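Local coordinates for protein OLD nuclease (Thermus scotoductus, PDB 6P74) that degrades linear and supercoiled double-stranded DNA as a metal-dependent 5'-3' exodeoxyribonuclease, nicks circular DNA, and also has a DNA-stimulated ATPase activity, at residues F90-K95 / F101-E106; I41-G46 / L52-I57. All coordinates share one frame; numbering follows the deposited sequence.

Interaction 1 of 2, residues F90-K95 / F101-E106. With SO4 (sulfate ion), chain K.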
ATOM      1  N   PHE A  90      19.518  -9.003 -11.996  1.00 69.05           N
ATOM      2  CA  PHE A  90      19.739  -7.968 -11.004  1.00 73.56           C
ATOM      3  C   PHE A  90      19.367  -8.518  -9.638  1.00 75.94           C
ATOM      4  O   PHE A  90      18.405  -9.285  -9.521  1.00 81.84           O
ATOM      5  CB  PHE A  90      18.896  -6.736 -11.298  1.00 79.01           C
ATOM      6  CG  PHE A  90      19.108  -6.165 -12.654  1.00 76.40           C
ATOM      7  CD1 PHE A  90      20.368  -6.187 -13.245  1.00 84.36           C
ATOM      8  CD2 PHE A  90      18.064  -5.559 -13.328  1.00 75.89           C
ATOM      9  CE1 PHE A  90      20.577  -5.634 -14.496  1.00 79.56           C
ATOM     10  CE2 PHE A  90      18.260  -4.994 -14.585  1.00 83.65           C
ATOM     11  CZ  PHE A  90      19.509  -5.038 -15.173  1.00 83.00           C
ATOM     12  N   ARG A  91      20.124  -8.137  -8.605  1.00 77.08           N
ATOM     13  CA  ARG A  91      19.835  -8.549  -7.233  1.00 76.20           C
ATOM     14  C   ARG A  91      19.703  -7.313  -6.358  1.00 75.58           C
ATOM     15  O   ARG A  91      20.673  -6.568  -6.186  1.00 76.97           O
ATOM     16  CB  ARG A  91      20.905  -9.477  -6.654  1.00 76.65           C
ATOM     17  CG  ARG A  91      20.510  -9.962  -5.273  1.00 85.08           C
ATOM     18  CD  ARG A  91      21.676 -10.411  -4.435  1.00 96.11           C
ATOM     19  NE  ARG A  91      22.279 -11.632  -4.950  1.00105.33           N
ATOM     20  CZ  ARG A  91      23.576 -11.765  -5.214  1.00106.54           C
ATOM     21  NH1 ARG A  91      24.406 -10.748  -4.996  1.00103.84           N
ATOM     22  NH2 ARG A  91      24.046 -12.917  -5.679  1.00106.22           N
ATOM     23  N   LEU A  92      18.506  -7.108  -5.802  1.00 69.02           N
ATOM     24  CA  LEU A  92      18.222  -5.964  -4.947  1.00 76.34           C
ATOM     25  C   LEU A  92      18.257  -6.438  -3.503  1.00 84.25           C
ATOM     26  O   LEU A  92      17.519  -7.357  -3.127  1.00 80.51           O
ATOM     27  CB  LEU A  92      16.868  -5.335  -5.283  1.00 77.06           C
ATOM     28  CG  LEU A  92      16.467  -4.093  -4.471  1.00 79.59           C
ATOM     29  CD1 LEU A  92      17.431  -2.966  -4.711  1.00 79.02           C
ATOM     30  CD2 LEU A  92      15.047  -3.643  -4.811  1.00 81.70           C
ATOM     31  N   THR A  93      19.129  -5.833  -2.704  1.00 87.62           N
ATOM     32  CA  THR A  93      19.269  -6.193  -1.304  1.00 88.97           C
ATOM     33  C   THR A  93      18.925  -4.986  -0.449  1.00 88.15           C
ATOM     34  O   THR A  93      19.288  -3.855  -0.782  1.00 82.86           O
ATOM     35  CB  THR A  93      20.693  -6.676  -0.976  1.00 91.38           C
ATOM     36  OG1 THR A  93      21.075  -7.731  -1.869  1.00 96.05           O
ATOM     37  CG2 THR A  93      20.754  -7.192   0.449  1.00 91.90           C
ATOM     38  N   CYS A  94      18.213  -5.224   0.648  1.00 84.28           N
ATOM     39  CA  CYS A  94      17.992  -4.199   1.662  1.00 87.20           C
ATOM     40  C   CYS A  94      18.252  -4.821   3.023  1.00 91.59           C
ATOM     41  O   CYS A  94      17.507  -5.709   3.453  1.00 91.73           O
ATOM     42  CB  CYS A  94      16.582  -3.625   1.588  1.00 91.82           C
ATOM     43  SG  CYS A  94      16.279  -2.350   2.835  1.00 99.68           S
ATOM     44  N   LYS A  95      19.295  -4.350   3.700  1.00 95.47           N
ATOM     45  CA  LYS A  95      19.700  -4.905   4.983  1.00100.21           C
ATOM     46  C   LYS A  95      20.260  -3.780   5.834  1.00104.58           C
ATOM     47  O   LYS A  95      20.195  -2.602   5.471  1.00104.98           O
ATOM     48  CB  LYS A  95      20.728  -6.028   4.794  1.00101.37           C
ATOM     49  CG  LYS A  95      22.036  -5.560   4.183  1.00102.72           C
ATOM     50  CD  LYS A  95      22.953  -6.722   3.871  1.00105.17           C
ATOM     51  CE  LYS A  95      24.099  -6.277   2.985  1.00111.71           C
ATOM     52  NZ  LYS A  95      25.036  -7.397   2.691  1.00115.91           N
ATOM     53  N   PHE A 101      20.235   1.266   7.489  1.00126.05           N
ATOM     54  CA  PHE A 101      19.959   0.317   6.427  1.00113.46           C
ATOM     55  C   PHE A 101      20.383   0.919   5.095  1.00108.49           C
ATOM     56  O   PHE A 101      20.592   2.130   4.970  1.00103.93           O
ATOM     57  CB  PHE A 101      18.470  -0.048   6.412  1.00109.75           C
ATOM     58  CG  PHE A 101      17.966  -0.565   7.737  1.00117.47           C
ATOM     59  CD1 PHE A 101      17.747   0.303   8.799  1.00121.76           C
ATOM     60  CD2 PHE A 101      17.727  -1.916   7.924  1.00116.79           C
ATOM     61  CE1 PHE A 101      17.298  -0.168  10.017  1.00125.31           C
ATOM     62  CE2 PHE A 101      17.276  -2.390   9.141  1.00120.66           C
ATOM     63  CZ  PHE A 101      17.062  -1.514  10.189  1.00125.13           C
ATOM     64  N   HIS A 102      20.516   0.056   4.093  1.00101.85           N
ATOM     65  CA  HIS A 102      20.960   0.483   2.774  1.00105.29           C
ATOM     66  C   HIS A 102      20.524  -0.573   1.780  1.00 96.14           C
ATOM     67  O   HIS A 102      20.240  -1.718   2.147  1.00 96.56           O
ATOM     68  CB  HIS A 102      22.480   0.675   2.714  1.00120.68           C
ATOM     69  CG  HIS A 102      23.253  -0.560   3.062  1.00128.37           C
ATOM     70  ND1 HIS A 102      23.590  -0.890   4.359  1.00134.41           N
ATOM     71  CD2 HIS A 102      23.742  -1.554   2.281  1.00126.90           C
ATOM     72  CE1 HIS A 102      24.256  -2.031   4.361  1.00135.72           C
ATOM     73  NE2 HIS A 102      24.361  -2.456   3.113  1.00131.08           N
ATOM     74  N   VAL A 103      20.476  -0.186   0.519  1.00 88.91           N
ATOM     75  CA  VAL A 103      20.076  -1.117  -0.522  1.00 95.77           C
ATOM     76  C   VAL A 103      21.136  -1.104  -1.609  1.00 95.13           C
ATOM     77  O   VAL A 103      21.733  -0.061  -1.897  1.00 94.59           O
ATOM     78  CB  VAL A 103      18.675  -0.790  -1.087  1.00 98.77           C
ATOM     79  CG1 VAL A 103      17.734  -0.374   0.036  1.00101.38           C
ATOM     80  CG2 VAL A 103      18.754   0.281  -2.141  1.00103.47           C
ATOM     81  N   ASP A 104      21.391  -2.275  -2.181  1.00 94.70           N
ATOM     82  CA  ASP A 104      22.288  -2.437  -3.312  1.00 95.34           C
ATOM     83  C   ASP A 104      21.511  -3.051  -4.469  1.00 90.83           C
ATOM     84  O   ASP A 104      20.657  -3.919  -4.263  1.00 94.86           O
ATOM     85  CB  ASP A 104      23.482  -3.328  -2.950  1.00 98.94           C
ATOM     86  CG  ASP A 104      24.158  -2.902  -1.661  1.00113.33           C
ATOM     87  OD1 ASP A 104      24.636  -1.747  -1.586  1.00116.56           O
ATOM     88  OD2 ASP A 104      24.210  -3.728  -0.720  1.00120.60           O
ATOM     89  N   LEU A 105      21.795  -2.588  -5.678  1.00 90.29           N
ATOM     90  CA  LEU A 105      21.266  -3.185  -6.898  1.00 90.57           C
ATOM     91  C   LEU A 105      22.455  -3.805  -7.618  1.00 89.74           C
ATOM     92  O   LEU A 105      23.270  -3.093  -8.202  1.00 94.44           O
ATOM     93  CB  LEU A 105      20.556  -2.146  -7.759  1.00 86.42           C
ATOM     94  CG  LEU A 105      19.828  -2.666  -9.001  1.00 81.35           C
ATOM     95  CD1 LEU A 105      18.762  -3.684  -8.630  1.00 73.58           C
ATOM     96  CD2 LEU A 105      19.233  -1.507  -9.797  1.00 82.02           C
ATOM     97  N   GLU A 106      22.578  -5.117  -7.558  1.00 87.15           N
ATOM     98  CA  GLU A 106      23.818  -5.595  -8.133  1.00 91.02           C
ATOM     99  C   GLU A 106      23.572  -6.325  -9.443  1.00 89.80           C
ATOM    100  O   GLU A 106      22.596  -7.083  -9.564  1.00 81.95           O
ATOM    101  CB  GLU A 106      24.556  -6.542  -7.187  1.00 93.89           C
ATOM    102  CG  GLU A 106      24.856  -5.991  -5.825  1.00 96.96           C
ATOM    103  CD  GLU A 106      25.313  -7.086  -4.884  1.00103.55           C
ATOM    104  OE1 GLU A 106      26.538  -7.178  -4.635  1.00103.69           O
ATOM    105  OE2 GLU A 106      24.446  -7.875  -4.426  1.00106.95           O
TER
HETATM  106  S   SO4 K 610      21.736   1.698  -5.595  1.00193.03           S
HETATM  107  O1  SO4 K 610      22.103   0.297  -5.396  1.00193.44           O
HETATM  108  O2  SO4 K 610      21.711   2.025  -7.017  1.00190.73           O
HETATM  109  O3  SO4 K 610      20.414   1.962  -5.026  1.00192.38           O
HETATM  110  O4  SO4 K 610      22.727   2.535  -4.925  1.00193.94           O
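L92 and L105 face each other across two antiparallel strands, with L92 CB and L105 CD1 4.2 Å apart. The same L105 methyl also lies against F90 CB. With CG of L105 anti to the backbone N (chi1 -174°) and the branch turned at chi2 (59°), CD1 comes near strand 85-97. Further along the same face, C94 meets V103. The sulfur C94 SG touches the methyl V103 CG1 at 3.7 Å. V44 of helix 34-45 packs against L92, L105 and F90, and the ring of F90 also packs edge-to-face on F76.

The two segments are the arms of a beta hairpin, strands 85-97 and 100-109, within an antiparallel sheet of the ATPase domain. L92-L105 and C94-V103 are non-hydrogen-bonded pairs. Between and beside them lie the hydrogen-bonded pairs R91-E106, T93-D104 and K95-H102. R91 N gives a 2.9 Å bond to E106 O, and E106 N returns one to R91 O.

The other face of the sheet is polar. R91 and E106 lie side by side and point the same way. Their salt bridge joins R91 NH1 to E106 OE2 at 2.9 Å. The oxygen sits in the guanidinium plane, but it is approached from above the carboxylate plane, and the two planes are 59° apart. The arginine chain is bent at chi3. At the far end K95 runs past the imidazole of H102, with K95 CE 3.8 Å from H102 NE2. On the outer edge of strand 100-109, L105 N donates a 2.9 Å hydrogen bond to sulfate O1. W49 NE1 binds the same sulfate, which probably came from the crystallisation liquor.

Interaction 2 of 2, residues I41-G46 / L52-I57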
ATOM      1  N   ILE A  41       8.759  -7.711  -8.149  1.00 72.44           N
ATOM      2  CA  ILE A  41       9.268  -7.428  -9.487  1.00 71.28           C
ATOM      3  C   ILE A  41       9.291  -5.928  -9.722  1.00 78.57           C
ATOM      4  O   ILE A  41      10.276  -5.372 -10.229  1.00 75.35           O
ATOM      5  CB  ILE A  41       8.429  -8.159 -10.553  1.00 70.76           C
ATOM      6  CG1 ILE A  41       8.595  -9.678 -10.428  1.00 63.66           C
ATOM      7  CG2 ILE A  41       8.800  -7.673 -11.958  1.00 68.78           C
ATOM      8  CD1 ILE A  41       7.499 -10.510 -11.161  1.00 61.98           C
ATOM      9  N   ASP A  42       8.216  -5.240  -9.325  1.00 74.18           N
ATOM     10  CA  ASP A  42       8.130  -3.812  -9.591  1.00 78.33           C
ATOM     11  C   ASP A  42       9.192  -3.010  -8.841  1.00 83.75           C
ATOM     12  O   ASP A  42       9.605  -1.950  -9.318  1.00 78.60           O
ATOM     13  CB  ASP A  42       6.753  -3.298  -9.223  1.00 78.30           C
ATOM     14  CG  ASP A  42       6.513  -1.917  -9.751  1.00 88.27           C
ATOM     15  OD1 ASP A  42       6.493  -1.783 -10.995  1.00 95.67           O
ATOM     16  OD2 ASP A  42       6.365  -0.970  -8.943  1.00 89.38           O
ATOM     17  N   LEU A  43       9.599  -3.473  -7.654  1.00 85.16           N
ATOM     18  CA  LEU A  43      10.647  -2.804  -6.889  1.00 79.69           C
ATOM     19  C   LEU A  43      11.937  -2.730  -7.682  1.00 77.95           C
ATOM     20  O   LEU A  43      12.634  -1.708  -7.663  1.00 79.87           O
ATOM     21  CB  LEU A  43      10.901  -3.561  -5.586  1.00 82.77           C
ATOM     22  CG  LEU A  43      10.220  -3.017  -4.349  1.00 85.26           C
ATOM     23  CD1 LEU A  43      10.569  -3.856  -3.135  1.00 82.48           C
ATOM     24  CD2 LEU A  43      10.698  -1.611  -4.192  1.00 84.91           C
ATOM     25  N   VAL A  44      12.283  -3.821  -8.362  1.00 73.49           N
ATOM     26  CA  VAL A  44      13.544  -3.893  -9.084  1.00 81.66           C
ATOM     27  C   VAL A  44      13.438  -3.233 -10.452  1.00 79.74           C
ATOM     28  O   VAL A  44      14.379  -2.571 -10.909  1.00 82.13           O
ATOM     29  CB  VAL A  44      13.975  -5.361  -9.198  1.00 76.89           C
ATOM     30  CG1 VAL A  44      15.372  -5.458  -9.806  1.00 77.22           C
ATOM     31  CG2 VAL A  44      13.916  -6.004  -7.836  1.00 70.64           C
ATOM     32  N   LEU A  45      12.293  -3.394 -11.122  1.00 72.57           N
ATOM     33  CA  LEU A  45      12.165  -3.076 -12.540  1.00 68.73           C
ATOM     34  C   LEU A  45      11.060  -2.087 -12.866  1.00 76.03           C
ATOM     35  O   LEU A  45      10.825  -1.829 -14.052  1.00 83.06           O
ATOM     36  CB  LEU A  45      11.949  -4.360 -13.352  1.00 68.85           C
ATOM     37  CG  LEU A  45      13.100  -5.365 -13.240  1.00 69.07           C
ATOM     38  CD1 LEU A  45      12.739  -6.638 -13.971  1.00 70.69           C
ATOM     39  CD2 LEU A  45      14.431  -4.751 -13.757  1.00 69.91           C
ATOM     40  N   GLY A  46      10.370  -1.547 -11.864  1.00 76.70           N
ATOM     41  CA  GLY A  46       9.388  -0.508 -12.084  1.00 76.79           C
ATOM     42  C   GLY A  46      10.081   0.794 -12.432  1.00 85.29           C
ATOM     43  O   GLY A  46      11.300   0.862 -12.590  1.00 86.69           O
ATOM     44  N   LEU A  52      16.859   3.288  -0.860  1.00 93.98           N
ATOM     45  CA  LEU A  52      16.331   3.158   0.490  1.00 95.93           C
ATOM     46  C   LEU A  52      14.924   3.744   0.590  1.00103.30           C
ATOM     47  O   LEU A  52      14.120   3.290   1.413  1.00100.12           O
ATOM     48  CB  LEU A  52      17.292   3.829   1.477  1.00 94.41           C
ATOM     49  CG  LEU A  52      17.121   3.503   2.962  1.00 95.15           C
ATOM     50  CD1 LEU A  52      17.137   1.993   3.213  1.00 88.67           C
ATOM     51  CD2 LEU A  52      18.205   4.214   3.788  1.00100.59           C
ATOM     52  N   ARG A  53      14.605   4.745  -0.245  1.00107.67           N
ATOM     53  CA  ARG A  53      13.262   5.316  -0.323  1.00111.31           C
ATOM     54  C   ARG A  53      12.241   4.359  -0.917  1.00111.27           C
ATOM     55  O   ARG A  53      11.049   4.691  -0.940  1.00116.08           O
ATOM     56  CB  ARG A  53      13.261   6.592  -1.169  1.00116.47           C
ATOM     57  CG  ARG A  53      13.861   7.822  -0.517  1.00122.67           C
ATOM     58  CD  ARG A  53      13.927   8.980  -1.512  1.00128.99           C
ATOM     59  NE  ARG A  53      14.388   8.528  -2.825  1.00128.00           N
ATOM     60  CZ  ARG A  53      15.235   9.205  -3.598  1.00128.31           C
ATOM     61  NH1 ARG A  53      15.728  10.367  -3.190  1.00130.81           N
ATOM     62  NH2 ARG A  53      15.597   8.709  -4.775  1.00124.91           N
ATOM     63  N   SER A  54      12.669   3.201  -1.419  1.00105.04           N
ATOM     64  CA  SER A  54      11.729   2.257  -2.003  1.00100.66           C
ATOM     65  C   SER A  54      11.098   1.339  -0.965  1.00 98.87           C
ATOM     66  O   SER A  54      10.027   0.776  -1.224  1.00 90.51           O
ATOM     67  CB  SER A  54      12.429   1.410  -3.070  1.00 98.68           C
ATOM     68  OG  SER A  54      12.991   2.217  -4.088  1.00106.86           O
ATOM     69  N   PHE A  55      11.733   1.171   0.189  1.00102.70           N
ATOM     70  CA  PHE A  55      11.294   0.218   1.194  1.00104.15           C
ATOM     71  C   PHE A  55      10.622   0.926   2.363  1.00108.42           C
ATOM     72  O   PHE A  55      10.910   2.088   2.661  1.00110.98           O
ATOM     73  CB  PHE A  55      12.476  -0.608   1.714  1.00101.23           C
ATOM     74  CG  PHE A  55      13.037  -1.570   0.706  1.00 98.93           C
ATOM     75  CD1 PHE A  55      14.000  -1.161  -0.207  1.00100.93           C
ATOM     76  CD2 PHE A  55      12.616  -2.891   0.681  1.00 96.85           C
ATOM     77  CE1 PHE A  55      14.529  -2.058  -1.135  1.00 97.79           C
ATOM     78  CE2 PHE A  55      13.133  -3.790  -0.237  1.00 94.19           C
ATOM     79  CZ  PHE A  55      14.091  -3.376  -1.149  1.00 96.26           C
ATOM     80  N   ARG A  56       9.717   0.208   3.019  1.00107.80           N
ATOM     81  CA  ARG A  56       9.221   0.576   4.337  1.00114.53           C
ATOM     82  C   ARG A  56       9.978  -0.254   5.376  1.00107.33           C
ATOM     83  O   ARG A  56      10.005  -1.490   5.293  1.00 99.38           O
ATOM     84  CB  ARG A  56       7.705   0.356   4.428  1.00120.62           C
ATOM     85  CG  ARG A  56       6.902   1.031   3.309  1.00121.33           C
ATOM     86  CD  ARG A  56       5.387   0.927   3.521  1.00130.36           C
ATOM     87  NE  ARG A  56       4.790   2.225   3.859  1.00138.92           N
ATOM     88  CZ  ARG A  56       3.479   2.452   3.982  1.00141.59           C
ATOM     89  NH1 ARG A  56       2.604   1.467   3.793  1.00140.38           N
ATOM     90  NH2 ARG A  56       3.040   3.671   4.292  1.00143.11           N
ATOM     91  N   ILE A  57      10.619   0.420   6.321  1.00108.09           N
ATOM     92  CA  ILE A  57      11.386  -0.222   7.387  1.00105.48           C
ATOM     93  C   ILE A  57      10.673   0.060   8.704  1.00107.53           C
ATOM     94  O   ILE A  57      10.604   1.224   9.122  1.00100.90           O
ATOM     95  CB  ILE A  57      12.838   0.276   7.440  1.00105.78           C
ATOM     96  CG1 ILE A  57      13.581  -0.080   6.157  1.00105.89           C
ATOM     97  CG2 ILE A  57      13.562  -0.309   8.638  1.00101.97           C
ATOM     98  CD1 ILE A  57      13.242   0.817   4.998  1.00109.67           C
TER
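L43 makes every contact between segments 41-46 and 52-57. Its two methyls divide the work. CD1 goes to the ring of F55, and CD2 goes to S54.

L43 CD1 lies 3.9 Å from F55 CE2 and 4.1 Å from F55 CZ, so the methyl meets the far end of the ring. The two side chains cross at a slant. F55 has CG anti to its carbonyl carbon (chi1 -69°), and the outer ring atoms come nearer to the helix than CB does. The F55 side chain also packs on I70, L92, C94 and V103 of the neighbouring sheet. L43 also touches F10 and I72. L43 and F55 therefore share one apolar layer between helix, loop and sheet.

The second contact is van der Waals packing against a serine. L43 CD2 rests on S54 CB at 3.7 Å and lies 3.9 Å from S54 O. The methylene does the touching, and the hydroxyl has another task: S54 OG is hydrogen-bonded to S51 N.

No hydrogen bond joins the two segments. The polar links are local or run elsewhere. G46 N bonds D42 O at 2.7 Å and L45 N bonds I41 O at 3.0 Å, in the last turn of the helix. On the loop side, R56 N is held by D60 OD2. R53 packs on Y281 of the second subunit, and R56 on T35 of the second subunit.

K34 and T35 of the same chain, at the start of helix 34-45, belong to the inferred ATP site. This is the helix that follows the Walker A P-loop in a P-loop ATPase, and through L43 the contact packs the loop leaving it back against its last turn.

The two interactions lie in series along the chain, with centres 10 Å apart, and they share one apolar layer. Helix 34-45 and its following loop pack on the face of the hairpin that carries F90, L92, C94, V103 and L105. F90 CD2 meets L45 CD2 at 3.7 Å, and C94 CB meets F55 CZ at 3.7 Å. L52, which does not touch segment 41-46, instead lies against the hairpin, with its CD2 3.4 Å from F101 O. Interaction 2 is nearer the inferred nucleotide site: the side chains of L43 and T35 are about 11 Å apart. Interaction 1 lies away from the annotated sites.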